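Local coordinates for protein endo-xylogalacturonan hydrolase A (PDB 4C2L) that hydrolyses xylogalacturonan, the xylose-substituted galacturonic acid backbone found in the hairy regions of pectin, as a secreted family 28 glycoside hydrolase, at residues D211-K216 against D225-T230; K263-K268 against N287-D292; V168-L173 against F191-S196. One frame throughout, in Å; residues are numbered along the deposited sequence.

Interaction 1: D211-K216 against D225-T230. With NAG (2-acetamido-2-deoxy-beta-D-glucopyranose), chain D; SO4 (sulfate ion), chain E.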
ATOM      1  N   ASP A 211      -5.077   3.186   1.163  1.00 13.91           N
ATOM      2  CA  ASP A 211      -3.857   3.629   0.492  1.00 13.57           C
ATOM      3  C   ASP A 211      -3.472   2.739  -0.679  1.00 13.41           C
ATOM      4  O   ASP A 211      -3.501   1.514  -0.576  1.00 13.49           O
ATOM      5  CB  ASP A 211      -2.693   3.689   1.497  1.00 14.42           C
ATOM      6  CG  ASP A 211      -2.910   4.748   2.558  1.00 15.65           C
ATOM      7  OD1 ASP A 211      -3.572   5.751   2.244  1.00 17.72           O
ATOM      8  OD2 ASP A 211      -2.421   4.596   3.695  1.00 17.32           O
ATOM      9  N   CYS A 212      -3.122   3.369  -1.789  1.00 13.61           N
ATOM     10  CA  CYS A 212      -2.572   2.682  -2.935  1.00 15.25           C
ATOM     11  C   CYS A 212      -1.189   2.124  -2.548  1.00 14.29           C
ATOM     12  O   CYS A 212      -0.953   0.912  -2.579  1.00 13.22           O
ATOM     13  CB  CYS A 212      -2.486   3.655  -4.125  1.00 18.94           C
ATOM     14  SG  CYS A 212      -2.239   2.709  -5.635  1.00 27.94           S
ATOM     15  N   VAL A 213      -0.295   3.024  -2.150  1.00 12.85           N
ATOM     16  CA  VAL A 213       1.014   2.664  -1.600  1.00 12.66           C
ATOM     17  C   VAL A 213       1.140   3.506  -0.352  1.00 12.62           C
ATOM     18  O   VAL A 213       0.863   4.711  -0.394  1.00 12.59           O
ATOM     19  CB  VAL A 213       2.177   3.002  -2.573  1.00 13.00           C
ATOM     20  CG1 VAL A 213       3.528   2.665  -1.926  1.00 13.46           C
ATOM     21  CG2 VAL A 213       2.022   2.253  -3.901  1.00 13.77           C
ATOM     22  N   ALA A 214       1.493   2.867   0.768  1.00 12.66           N
ATOM     23  CA  ALA A 214       1.759   3.585   1.993  1.00 12.09           C
ATOM     24  C   ALA A 214       3.198   3.334   2.380  1.00 12.27           C
ATOM     25  O   ALA A 214       3.648   2.176   2.427  1.00 11.81           O
ATOM     26  CB  ALA A 214       0.816   3.141   3.107  1.00 12.00           C
ATOM     27  N   PHE A 215       3.928   4.425   2.600  1.00 11.60           N
ATOM     28  CA  PHE A 215       5.280   4.319   3.085  1.00 12.66           C
ATOM     29  C   PHE A 215       5.260   4.417   4.590  1.00 13.18           C
ATOM     30  O   PHE A 215       4.909   5.453   5.182  1.00 13.20           O
ATOM     31  CB  PHE A 215       6.178   5.367   2.438  1.00 12.52           C
ATOM     32  CG  PHE A 215       6.076   5.387   0.939  1.00 12.47           C
ATOM     33  CD1 PHE A 215       6.731   4.427   0.174  1.00 12.96           C
ATOM     34  CD2 PHE A 215       5.287   6.337   0.305  1.00 12.78           C
ATOM     35  CE1 PHE A 215       6.635   4.434  -1.218  1.00 13.08           C
ATOM     36  CE2 PHE A 215       5.181   6.359  -1.091  1.00 12.97           C
ATOM     37  CZ  PHE A 215       5.843   5.392  -1.849  1.00 12.75           C
ATOM     38  N   LYS A 216       5.621   3.301   5.198  1.00 12.79           N
ATOM     39  CA  LYS A 216       5.526   3.145   6.637  1.00 13.41           C
ATOM     40  C   LYS A 216       6.915   3.347   7.249  1.00 13.17           C
ATOM     41  O   LYS A 216       7.906   3.418   6.516  1.00 12.23           O
ATOM     42  CB  LYS A 216       4.977   1.751   6.944  1.00 13.98           C
ATOM     43  CG  LYS A 216       3.598   1.512   6.334  1.00 15.21           C
ATOM     44  CD  LYS A 216       2.575   2.492   6.914  1.00 15.93           C
ATOM     45  CE  LYS A 216       1.130   2.037   6.678  1.00 16.98           C
ATOM     46  NZ  LYS A 216       0.181   3.126   7.055  1.00 16.31           N
ATOM     47  N   ASP A 225       7.041   3.211 -10.036  1.00 14.71           N
ATOM     48  CA  ASP A 225       7.076   3.746 -11.416  1.00 15.97           C
ATOM     49  C   ASP A 225       5.929   3.167 -12.233  1.00 15.63           C
ATOM     50  O   ASP A 225       5.968   1.991 -12.577  1.00 17.01           O
ATOM     51  CB  ASP A 225       8.418   3.368 -12.045  1.00 17.43           C
ATOM     52  CG  ASP A 225       8.621   3.965 -13.432  1.00 20.32           C
ATOM     53  OD1 ASP A 225       7.633   4.310 -14.126  1.00 20.17           O
ATOM     54  OD2 ASP A 225       9.803   4.092 -13.823  1.00 23.89           O
ATOM     55  N   THR A 226       4.943   4.004 -12.546  1.00 15.14           N
ATOM     56  CA  THR A 226       3.766   3.644 -13.353  1.00 15.08           C
ATOM     57  C   THR A 226       2.769   2.813 -12.554  1.00 15.42           C
ATOM     58  O   THR A 226       2.891   1.589 -12.419  1.00 15.56           O
ATOM     59  CB  THR A 226       4.123   2.962 -14.694  1.00 15.94           C
ATOM     60  OG1 THR A 226       5.190   3.682 -15.318  1.00 16.91           O
ATOM     61  CG2 THR A 226       2.896   2.928 -15.629  1.00 16.53           C
ATOM     62  N   ILE A 227       1.784   3.507 -12.021  1.00 14.74           N
ATOM     63  CA  ILE A 227       0.796   2.878 -11.180  1.00 14.92           C
ATOM     64  C   ILE A 227      -0.532   3.561 -11.424  1.00 15.43           C
ATOM     65  O   ILE A 227      -0.596   4.786 -11.641  1.00 15.60           O
ATOM     66  CB  ILE A 227       1.232   2.913  -9.689  1.00 14.81           C
ATOM     67  CG1 ILE A 227       0.214   2.191  -8.806  1.00 14.80           C
ATOM     68  CG2 ILE A 227       1.434   4.353  -9.198  1.00 14.87           C
ATOM     69  CD1 ILE A 227       0.794   1.786  -7.458  1.00 15.55           C
ATOM     70  N   SER A 228      -1.590   2.758 -11.449  1.00 15.46           N
ATOM     71  CA  SER A 228      -2.934   3.285 -11.516  0.80 16.70           C
ATOM     72  C   SER A 228      -3.691   2.844 -10.272  1.00 16.85           C
ATOM     73  O   SER A 228      -3.652   1.669  -9.904  1.00 16.40           O
ATOM     74  CB  SER A 228      -3.639   2.765 -12.772  0.80 17.96           C
ATOM     75  OG  SER A 228      -4.995   3.148 -12.739  0.80 20.80           O
ATOM     76  N   CYS A 229      -4.370   3.788  -9.634  1.00 17.01           N
ATOM     77  CA  CYS A 229      -5.115   3.523  -8.393  1.00 18.13           C
ATOM     78  C   CYS A 229      -6.514   4.110  -8.501  1.00 17.39           C
ATOM     79  O   CYS A 229      -6.675   5.303  -8.797  1.00 17.65           O
ATOM     80  CB  CYS A 229      -4.421   4.163  -7.183  1.00 21.17           C
ATOM     81  SG  CYS A 229      -2.612   4.013  -7.150  1.00 29.12           S
ATOM     82  N   THR A 230      -7.524   3.290  -8.228  1.00 16.08           N
ATOM     83  CA  THR A 230      -8.915   3.736  -8.297  1.00 15.32           C
ATOM     84  C   THR A 230      -9.602   3.499  -6.964  1.00 15.05           C
ATOM     85  O   THR A 230      -9.605   2.380  -6.466  1.00 14.61           O
ATOM     86  CB  THR A 230      -9.684   2.981  -9.407  1.00 15.55           C
ATOM     87  OG1 THR A 230      -9.051   3.206 -10.667  1.00 16.20           O
ATOM     88  CG2 THR A 230     -11.108   3.457  -9.489  1.00 15.34           C
TER
HETATM   89  C1  NAG D 411     -15.186   7.299 -10.509  1.00 28.15           C
HETATM   90  C2  NAG D 411     -15.702   6.026 -11.162  1.00 31.72           C
HETATM   91  C3  NAG D 411     -16.861   6.307 -12.121  1.00 33.82           C
HETATM   92  C4  NAG D 411     -17.933   7.149 -11.441  1.00 34.94           C
HETATM   93  C5  NAG D 411     -17.263   8.409 -10.888  1.00 35.18           C
HETATM   94  C6  NAG D 411     -18.260   9.344 -10.214  1.00 35.59           C
HETATM   95  C7  NAG D 411     -14.195   4.225 -11.825  1.00 33.37           C
HETATM   96  C8  NAG D 411     -13.091   3.877 -12.776  1.00 33.12           C
HETATM   97  N2  NAG D 411     -14.637   5.465 -11.954  1.00 32.81           N
HETATM   98  O3  NAG D 411     -17.384   5.073 -12.563  1.00 35.63           O
HETATM   99  O4  NAG D 411     -18.952   7.493 -12.366  1.00 39.37           O
HETATM  100  O5  NAG D 411     -16.261   8.025  -9.946  1.00 31.33           O
HETATM  101  O6  NAG D 411     -18.861   8.662  -9.138  1.00 40.19           O
HETATM  102  O7  NAG D 411     -14.643   3.417 -11.004  1.00 35.39           O
HETATM  103  S   SO4 E1407      -2.536   4.543   9.031  1.00 29.69           S
HETATM  104  O1  SO4 E1407      -3.817   4.671   8.305  1.00 32.74           O
HETATM  105  O2  SO4 E1407      -2.685   5.190  10.359  1.00 32.70           O
HETATM  106  O3  SO4 E1407      -1.519   5.196   8.194  1.00 30.45           O
HETATM  107  O4  SO4 E1407      -2.231   3.119   9.258  1.00 33.01           O

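Interaction 2: K263-K268 against N287-D292. With SO4 (sulfate ion), chain I; SO4 (sulfate ion), chain H; SO4 (sulfate ion), chain E.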
ATOM      1  N   LYS A 263      -7.116  11.372  -1.782  1.00 16.74           N
ATOM      2  CA  LYS A 263      -6.016  12.273  -2.158  1.00 16.48           C
ATOM      3  C   LYS A 263      -5.188  11.520  -3.173  1.00 15.73           C
ATOM      4  O   LYS A 263      -5.121  10.289  -3.135  1.00 16.67           O
ATOM      5  CB  LYS A 263      -5.168  12.701  -0.945  1.00 16.88           C
ATOM      6  CG  LYS A 263      -4.371  11.570  -0.291  1.00 17.44           C
ATOM      7  CD  LYS A 263      -3.565  12.049   0.909  1.00 18.16           C
ATOM      8  CE  LYS A 263      -2.688  10.940   1.494  1.00 19.07           C
ATOM      9  NZ  LYS A 263      -3.491   9.904   2.192  1.00 19.61           N
ATOM     10  N   ALA A 264      -4.581  12.232  -4.112  1.00 14.76           N
ATOM     11  CA  ALA A 264      -3.688  11.585  -5.048  1.00 14.49           C
ATOM     12  C   ALA A 264      -2.395  11.211  -4.324  1.00 13.89           C
ATOM     13  O   ALA A 264      -1.824  10.150  -4.536  1.00 13.47           O
ATOM     14  CB  ALA A 264      -3.396  12.499  -6.226  1.00 14.67           C
ATOM     15  N   ALA A 265      -1.957  12.092  -3.439  1.00 13.80           N
ATOM     16  CA  ALA A 265      -0.688  11.879  -2.748  1.00 13.46           C
ATOM     17  C   ALA A 265      -0.678  12.683  -1.479  1.00 13.28           C
ATOM     18  O   ALA A 265      -1.393  13.684  -1.365  1.00 13.44           O
ATOM     19  CB  ALA A 265       0.474  12.287  -3.636  1.00 14.17           C
ATOM     20  N   GLY A 266       0.107  12.247  -0.498  1.00 12.88           N
ATOM     21  CA  GLY A 266       0.203  13.044   0.711  1.00 12.81           C
ATOM     22  C   GLY A 266       1.140  12.495   1.758  1.00 13.07           C
ATOM     23  O   GLY A 266       1.776  11.448   1.565  1.00 12.49           O
ATOM     24  N   ILE A 267       1.222  13.251   2.850  1.00 12.81           N
ATOM     25  CA  ILE A 267       2.037  12.921   4.016  1.00 13.23           C
ATOM     26  C   ILE A 267       1.155  13.053   5.252  1.00 13.59           C
ATOM     27  O   ILE A 267       0.425  14.042   5.379  1.00 14.14           O
ATOM     28  CB  ILE A 267       3.252  13.880   4.132  1.00 12.95           C
ATOM     29  CG1 ILE A 267       4.141  13.742   2.883  1.00 13.42           C
ATOM     30  CG2 ILE A 267       4.063  13.549   5.397  1.00 13.03           C
ATOM     31  CD1 ILE A 267       5.225  14.796   2.756  1.00 14.29           C
ATOM     32  N   LYS A 268       1.214  12.073   6.162  1.00 13.96           N
ATOM     33  CA  LYS A 268       0.396  12.108   7.372  1.00 15.27           C
ATOM     34  C   LYS A 268       1.264  11.830   8.576  1.00 14.82           C
ATOM     35  O   LYS A 268       1.888  10.778   8.658  1.00 14.01           O
ATOM     36  CB  LYS A 268      -0.682  11.017   7.386  1.00 17.72           C
ATOM     37  CG  LYS A 268      -1.476  10.800   6.129  1.00 20.93           C
ATOM     38  CD  LYS A 268      -2.698   9.931   6.434  1.00 22.09           C
ATOM     39  CE  LYS A 268      -2.333   8.540   6.920  1.00 23.16           C
ATOM     40  NZ  LYS A 268      -3.429   7.551   6.652  1.00 24.49           N
ATOM     41  N   ASN A 287       6.182  12.562  -8.699  1.00 14.91           N
ATOM     42  CA  ASN A 287       6.342  13.123 -10.049  1.00 15.37           C
ATOM     43  C   ASN A 287       5.330  12.573 -11.052  1.00 16.56           C
ATOM     44  O   ASN A 287       4.979  11.394 -10.999  1.00 15.55           O
ATOM     45  CB  ASN A 287       7.755  12.830 -10.553  1.00 16.46           C
ATOM     46  CG  ASN A 287       8.016  13.422 -11.926  1.00 17.24           C
ATOM     47  OD1 ASN A 287       7.990  14.647 -12.107  1.00 17.15           O
ATOM     48  ND2 ASN A 287       8.273  12.554 -12.906  1.00 17.41           N
ATOM     49  N   ASP A 288       4.869  13.417 -11.976  1.00 17.26           N
ATOM     50  CA  ASP A 288       4.043  12.932 -13.094  1.00 18.83           C
ATOM     51  C   ASP A 288       2.783  12.215 -12.598  1.00 17.61           C
ATOM     52  O   ASP A 288       2.569  11.022 -12.885  1.00 16.94           O
ATOM     53  CB  ASP A 288       4.859  11.987 -13.988  1.00 21.47           C
ATOM     54  CG  ASP A 288       5.739  12.716 -14.990  1.00 26.38           C
ATOM     55  OD1 ASP A 288       5.758  13.972 -15.010  1.00 29.58           O
ATOM     56  OD2 ASP A 288       6.429  12.021 -15.771  1.00 29.58           O
ATOM     57  N   PHE A 289       1.972  12.931 -11.835  1.00 15.84           N
ATOM     58  CA  PHE A 289       0.691  12.420 -11.373  1.00 16.84           C
ATOM     59  C   PHE A 289      -0.435  12.963 -12.221  1.00 18.55           C
ATOM     60  O   PHE A 289      -0.469  14.161 -12.551  1.00 18.47           O
ATOM     61  CB  PHE A 289       0.400  12.819  -9.931  1.00 14.97           C
ATOM     62  CG  PHE A 289       1.010  11.905  -8.897  1.00 14.68           C
ATOM     63  CD1 PHE A 289       2.384  11.662  -8.869  1.00 14.89           C
ATOM     64  CD2 PHE A 289       0.208  11.333  -7.913  1.00 14.72           C
ATOM     65  CE1 PHE A 289       2.946  10.835  -7.900  1.00 14.44           C
ATOM     66  CE2 PHE A 289       0.763  10.498  -6.935  1.00 14.24           C
ATOM     67  CZ  PHE A 289       2.128  10.258  -6.925  1.00 14.18           C
ATOM     68  N   THR A 290      -1.357  12.072 -12.553  1.00 18.21           N
ATOM     69  CA  THR A 290      -2.616  12.459 -13.168  1.00 20.46           C
ATOM     70  C   THR A 290      -3.705  12.309 -12.128  1.00 20.66           C
ATOM     71  O   THR A 290      -3.891  11.231 -11.550  1.00 19.99           O
ATOM     72  CB  THR A 290      -2.887  11.598 -14.415  1.00 21.95           C
ATOM     73  OG1 THR A 290      -1.826  11.833 -15.355  1.00 23.66           O
ATOM     74  CG2 THR A 290      -4.218  11.964 -15.053  1.00 23.45           C
ATOM     75  N   VAL A 291      -4.391  13.410 -11.857  1.00 20.13           N
ATOM     76  CA  VAL A 291      -5.471  13.445 -10.897  1.00 22.15           C
ATOM     77  C   VAL A 291      -6.780  13.385 -11.701  1.00 24.85           C
ATOM     78  O   VAL A 291      -7.036  14.229 -12.575  1.00 25.18           O
ATOM     79  CB  VAL A 291      -5.399  14.727 -10.026  1.00 23.25           C
ATOM     80  CG1 VAL A 291      -6.502  14.749  -8.978  1.00 25.17           C
ATOM     81  CG2 VAL A 291      -4.017  14.836  -9.371  1.00 23.15           C
ATOM     82  N   ASP A 292      -7.585  12.367 -11.424  1.00 23.56           N
ATOM     83  CA  ASP A 292      -8.870  12.197 -12.096  1.00 22.92           C
ATOM     84  C   ASP A 292      -9.955  12.049 -11.051  1.00 21.24           C
ATOM     85  O   ASP A 292     -10.200  10.953 -10.541  1.00 20.36           O
ATOM     86  CB  ASP A 292      -8.808  10.982 -13.030  1.00 25.18           C
ATOM     87  CG  ASP A 292     -10.144  10.668 -13.700  1.00 27.26           C
ATOM     88  OD1 ASP A 292     -11.135  11.404 -13.486  1.00 28.37           O
ATOM     89  OD2 ASP A 292     -10.193   9.645 -14.420  1.00 30.11           O
TER
HETATM   90  S   SO4 I1411       9.180  13.789 -16.899  1.00 73.37           S
HETATM   91  O1  SO4 I1411       7.859  13.782 -17.565  1.00 70.68           O
HETATM   92  O2  SO4 I1411       9.636  15.189 -16.733  1.00 72.09           O
HETATM   93  O3  SO4 I1411      10.160  13.048 -17.725  1.00 74.05           O
HETATM   94  O4  SO4 I1411       9.070  13.139 -15.574  1.00 68.12           O
HETATM   95  S   SO4 H1410      -6.918   7.973   5.862  1.00 49.04           S
HETATM   96  O1  SO4 H1410      -8.316   8.201   6.291  1.00 52.46           O
HETATM   97  O2  SO4 H1410      -6.001   8.590   6.842  1.00 48.69           O
HETATM   98  O3  SO4 H1410      -6.735   8.622   4.546  1.00 48.50           O
HETATM   99  O4  SO4 H1410      -6.625   6.523   5.731  1.00 48.43           O
HETATM  100  S   SO4 E1407      -2.536   4.543   9.031  1.00 29.69           S
HETATM  101  O1  SO4 E1407      -3.817   4.671   8.305  1.00 32.74           O
HETATM  102  O2  SO4 E1407      -2.685   5.190  10.359  1.00 32.70           O
HETATM  103  O3  SO4 E1407      -1.519   5.196   8.194  1.00 30.45           O
HETATM  104  O4  SO4 E1407      -2.231   3.119   9.258  1.00 33.01           O

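Interaction 3: V168-L173 against F191-S196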
ATOM      1  N   VAL A 168      13.246  -6.059  -3.291  1.00 15.69           N
ATOM      2  CA  VAL A 168      11.937  -6.649  -3.503  1.00 14.98           C
ATOM      3  C   VAL A 168      11.311  -5.917  -4.682  1.00 15.00           C
ATOM      4  O   VAL A 168      11.249  -4.678  -4.694  1.00 14.47           O
ATOM      5  CB  VAL A 168      11.052  -6.473  -2.260  1.00 14.94           C
ATOM      6  CG1 VAL A 168       9.681  -7.108  -2.470  1.00 14.83           C
ATOM      7  CG2 VAL A 168      11.752  -7.085  -1.047  1.00 14.81           C
ATOM      8  N   VAL A 169      10.843  -6.680  -5.665  1.00 14.03           N
ATOM      9  CA  VAL A 169      10.252  -6.071  -6.855  1.00 14.58           C
ATOM     10  C   VAL A 169       8.859  -6.621  -7.122  1.00 14.38           C
ATOM     11  O   VAL A 169       8.689  -7.837  -7.224  1.00 15.20           O
ATOM     12  CB  VAL A 169      11.137  -6.279  -8.110  1.00 15.67           C
ATOM     13  CG1 VAL A 169      10.465  -5.662  -9.328  1.00 17.51           C
ATOM     14  CG2 VAL A 169      12.512  -5.664  -7.906  1.00 16.84           C
ATOM     15  N   PHE A 170       7.879  -5.720  -7.232  1.00 13.18           N
ATOM     16  CA  PHE A 170       6.506  -6.064  -7.610  1.00 13.35           C
ATOM     17  C   PHE A 170       6.321  -5.515  -9.012  1.00 14.16           C
ATOM     18  O   PHE A 170       6.488  -4.316  -9.225  1.00 13.75           O
ATOM     19  CB  PHE A 170       5.489  -5.376  -6.693  1.00 12.81           C
ATOM     20  CG  PHE A 170       5.578  -5.785  -5.243  1.00 13.01           C
ATOM     21  CD1 PHE A 170       6.409  -5.093  -4.365  1.00 12.82           C
ATOM     22  CD2 PHE A 170       4.806  -6.828  -4.747  1.00 13.05           C
ATOM     23  CE1 PHE A 170       6.478  -5.440  -3.012  1.00 13.16           C
ATOM     24  CE2 PHE A 170       4.875  -7.196  -3.397  1.00 13.14           C
ATOM     25  CZ  PHE A 170       5.715  -6.496  -2.529  1.00 13.18           C
ATOM     26  N   SER A 171       5.985  -6.379  -9.967  1.00 14.03           N
ATOM     27  CA  SER A 171       5.843  -5.924 -11.360  1.00 14.57           C
ATOM     28  C   SER A 171       4.615  -6.500 -12.047  1.00 14.45           C
ATOM     29  O   SER A 171       4.305  -7.671 -11.862  1.00 13.38           O
ATOM     30  CB  SER A 171       7.101  -6.338 -12.153  1.00 16.31           C
ATOM     31  OG  SER A 171       6.972  -5.936 -13.490  1.00 21.58           O
ATOM     32  N   ASN A 172       3.937  -5.692 -12.868  1.00 13.70           N
ATOM     33  CA  ASN A 172       2.848  -6.200 -13.699  1.00 14.44           C
ATOM     34  C   ASN A 172       1.775  -6.914 -12.874  1.00 14.31           C
ATOM     35  O   ASN A 172       1.411  -8.058 -13.163  1.00 14.24           O
ATOM     36  CB  ASN A 172       3.407  -7.154 -14.768  1.00 15.43           C
ATOM     37  CG  ASN A 172       4.231  -6.426 -15.805  1.00 17.43           C
ATOM     38  OD1 ASN A 172       3.855  -5.340 -16.239  1.00 20.77           O
ATOM     39  ND2 ASN A 172       5.349  -7.009 -16.196  1.00 17.52           N
ATOM     40  N   LEU A 173       1.307  -6.256 -11.821  1.00 13.67           N
ATOM     41  CA  LEU A 173       0.281  -6.828 -10.963  1.00 14.75           C
ATOM     42  C   LEU A 173      -1.058  -6.144 -11.197  1.00 15.21           C
ATOM     43  O   LEU A 173      -1.123  -4.921 -11.413  1.00 15.20           O
ATOM     44  CB  LEU A 173       0.665  -6.697  -9.479  1.00 14.11           C
ATOM     45  CG  LEU A 173       1.948  -7.354  -8.979  1.00 14.74           C
ATOM     46  CD1 LEU A 173       2.060  -7.160  -7.472  1.00 15.14           C
ATOM     47  CD2 LEU A 173       1.962  -8.849  -9.315  1.00 14.28           C
ATOM     48  N   PHE A 191      -0.002  -1.609  -1.069  1.00 11.09           N
ATOM     49  CA  PHE A 191       1.361  -1.929  -0.641  1.00 11.24           C
ATOM     50  C   PHE A 191       1.636  -1.126   0.598  1.00 12.29           C
ATOM     51  O   PHE A 191       1.561   0.101   0.563  1.00 12.80           O
ATOM     52  CB  PHE A 191       2.391  -1.519  -1.716  1.00 11.60           C
ATOM     53  CG  PHE A 191       2.140  -2.139  -3.046  1.00 11.35           C
ATOM     54  CD1 PHE A 191       1.240  -1.561  -3.936  1.00 11.05           C
ATOM     55  CD2 PHE A 191       2.773  -3.325  -3.398  1.00 11.52           C
ATOM     56  CE1 PHE A 191       0.991  -2.145  -5.167  1.00 11.62           C
ATOM     57  CE2 PHE A 191       2.527  -3.911  -4.638  1.00 11.57           C
ATOM     58  CZ  PHE A 191       1.630  -3.319  -5.514  1.00 11.70           C
ATOM     59  N   ASP A 192       1.957  -1.815   1.694  1.00 12.26           N
ATOM     60  CA  ASP A 192       2.394  -1.146   2.905  1.00 12.71           C
ATOM     61  C   ASP A 192       3.876  -1.447   2.992  1.00 12.56           C
ATOM     62  O   ASP A 192       4.255  -2.589   3.293  1.00 12.39           O
ATOM     63  CB  ASP A 192       1.690  -1.731   4.132  1.00 13.71           C
ATOM     64  CG  ASP A 192       0.304  -1.141   4.370  1.00 14.88           C
ATOM     65  OD1 ASP A 192      -0.147  -0.258   3.622  1.00 14.60           O
ATOM     66  OD2 ASP A 192      -0.322  -1.579   5.340  1.00 17.63           O
ATOM     67  N   ILE A 193       4.711  -0.451   2.694  1.00 11.89           N
ATOM     68  CA  ILE A 193       6.156  -0.677   2.628  1.00 12.12           C
ATOM     69  C   ILE A 193       6.791  -0.105   3.880  1.00 12.65           C
ATOM     70  O   ILE A 193       6.837   1.109   4.049  1.00 12.57           O
ATOM     71  CB  ILE A 193       6.773  -0.056   1.342  1.00 12.01           C
ATOM     72  CG1 ILE A 193       6.019  -0.558   0.087  1.00 12.15           C
ATOM     73  CG2 ILE A 193       8.278  -0.351   1.271  1.00 12.28           C
ATOM     74  CD1 ILE A 193       6.037  -2.069  -0.117  1.00 11.87           C
ATOM     75  N   GLY A 194       7.226  -0.994   4.773  1.00 12.29           N
ATOM     76  CA  GLY A 194       7.860  -0.599   6.019  1.00 13.05           C
ATOM     77  C   GLY A 194       9.359  -0.820   5.954  1.00 13.17           C
ATOM     78  O   GLY A 194      10.001  -0.515   4.938  1.00 13.21           O
ATOM     79  N   GLU A 195       9.914  -1.363   7.041  1.00 13.87           N
ATOM     80  CA  GLU A 195      11.353  -1.519   7.187  1.00 15.17           C
ATOM     81  C   GLU A 195      11.914  -2.371   6.063  1.00 14.92           C
ATOM     82  O   GLU A 195      11.707  -3.598   6.024  1.00 14.91           O
ATOM     83  CB  GLU A 195      11.676  -2.155   8.543  1.00 16.63           C
ATOM     84  CG  GLU A 195      13.162  -2.131   8.869  1.00 19.12           C
ATOM     85  CD  GLU A 195      13.539  -3.077   9.998  1.00 22.82           C
ATOM     86  OE1 GLU A 195      12.654  -3.734  10.588  1.00 23.75           O
ATOM     87  OE2 GLU A 195      14.747  -3.170  10.291  1.00 26.16           O
ATOM     88  N   SER A 196      12.607  -1.716   5.132  1.00 14.18           N
ATOM     89  CA  SER A 196      13.101  -2.374   3.941  1.00 14.64           C
ATOM     90  C   SER A 196      13.991  -1.417   3.190  1.00 15.03           C
ATOM     91  O   SER A 196      13.981  -0.212   3.462  1.00 15.69           O
ATOM     92  CB  SER A 196      11.934  -2.798   3.020  1.00 14.35           C
ATOM     93  OG  SER A 196      11.154  -1.671   2.650  1.00 15.07           O
TER

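Interaction 1: D211-K216 against D225-T230
Cys212 and Cys229 form a disulfide inside a right-handed parallel beta-helix, the fold of glycoside hydrolase family 28. It ties the chain at the foot of strand 213-215 to strand 227-230, which belongs to a different wall of the coil. The two SG atoms are 2.0 Å apart, with chi3 at -76°. Cys212 reaches across with SG anti to its backbone N (chi1 -165°), whereas Cys229 meets it with SG turned back beside its own N (chi1 -42°).

Ile227 packs next to the bridge. Its CB points toward 211-216, and CG1, the first atom of the longer branch, comes 4.0 Å from Cys212 SG. The branch continues extended, and CD1 ends between two partners, Cys212 SG at 3.7 Å and Val213 CG2 at 3.8 Å. Val204 packs on Ile227 and Val206 on Cys212, while Ile235 touches both Cys212 and Val213, so the sulfur bridge is embedded in aliphatic side chains. No hydrogen bond joins the two segments; the hold is covalent and apolar.

The side chain of Cys212 is about 7 Å from that of His233 and about 8 Å from that of Asp210, the proton donor by similarity. The bridge joins the chain just after Asp210 to that just before His233, consistent with a part in holding their spacing. Just beyond strand 213-215, Lys216 runs to a sulfate ion, probably from the crystallisation liquor: its NZ is 2.9 Å from sulfate O3 and makes a weak 3.3 Å hydrogen bond to sulfate O4.

Interaction 2: K263-K268 against N287-D292
Phe289 turns one corner of its ring against the backbone and methyl groups of Ala264 and Ala265. CE2 does most of the touching: Ala264 O approaches it at the ring edge, near the ring plane, at 3.5 Å, and Ala265 CB meets it obliquely at 3.8 Å. With CG anti to its carbonyl carbon (chi1 -84°), the ring is carried from strand 289-291 toward the corner where 263-268 bends into strand 266-268. Ala264 CB sits in the angle between two neighbours, 4.1 Å from Phe289 CD2 and 4.0 Å from Val291 CG2.

The contact therefore joins two walls of the parallel beta-helix, linking its third and fourth PbH1 repeats. Phe328 stacks on Phe289, and Phe298 packs on Ala265, adding further aromatic neighbours.

Polar groups lie at the two ends. Lys268 NZ donates a 2.8 Å hydrogen bond to O2 of one sulfate; weaker bonds lead to a second sulfate. At the far end Asn287 ND2 gives a nearly straight bond (166°) to a third sulfate.

Between these ends no hydrogen bond crosses. Small methyl groups let the ring come close, and the carbonyl oxygen beside its edge probably finds a mildly favourable partner in the slightly positive ring hydrogens.

Interaction 3: V168-L173 against F191-S196
Inside the parallel beta-helix, Phe170 of strand 168-171 and Phe191 of strand 191-193 form a T-shaped (edge-to-face) aromatic pair linking two walls of the coil. The edge of Phe191 is directed at the face of Phe170, with ring centroids 5.1 Å apart and planes at 72°. Phe191 CE2 leads: it stands above the Phe170 face, displaced toward the rim, and is nearest to Phe170 CG at 3.6 Å. Each ring has CG anti to its own carbonyl carbon (chi1 -63° for Phe170, -57° for Phe191), and the two side chains run antiparallel, each passing alongside the other. The rings bridge backbones whose nearest CA atoms, those of Phe170 and Phe191, are 9.6 Å apart.

Two aliphatic groups flank the pair. Leu173 CD1 reaches the edge of Phe191, 4.3 Å from CZ, and Ile193 CD1 lies obliquely 4.5 Å from Phe170 CE1. Ile201 and Asn159 each touch both phenylalanines, placing the pair in a buried layer.

Beyond the aromatic pair, Ser196 OG donates a 2.8 Å hydrogen bond to Gly194 O, within the turn that follows strand 191-193.

No hydrogen bond crosses between the segments. Cohesion comes from dispersion and probably also from the slightly positive edge hydrogens of Phe191 facing the electron-rich face of Phe170, which probably favours this mutual tilt.

All three contacts are buried and span the interior of one parallel beta-helix, each pairing a strand, or its approach, in the wall that contains strands 191-193, 213-215 and 266-268 with a strand of another wall. They differ in chemistry: interaction 1 is a disulfide with aliphatic packing beside it, interaction 2 packs small methyls and a carbonyl on a ring, and interaction 3 pairs two rings. Interactions 1 and 3 are direct neighbours, since Ala214 N and Lys216 N probably hydrogen-bond to Phe191 O and Ile193 O. Interactions 1 and 2 meet on the outer side, where Lys216 and Lys268 approach the same sulfate. Interactions 2 and 3 do not touch, their nearest atoms being about 9 Å apart.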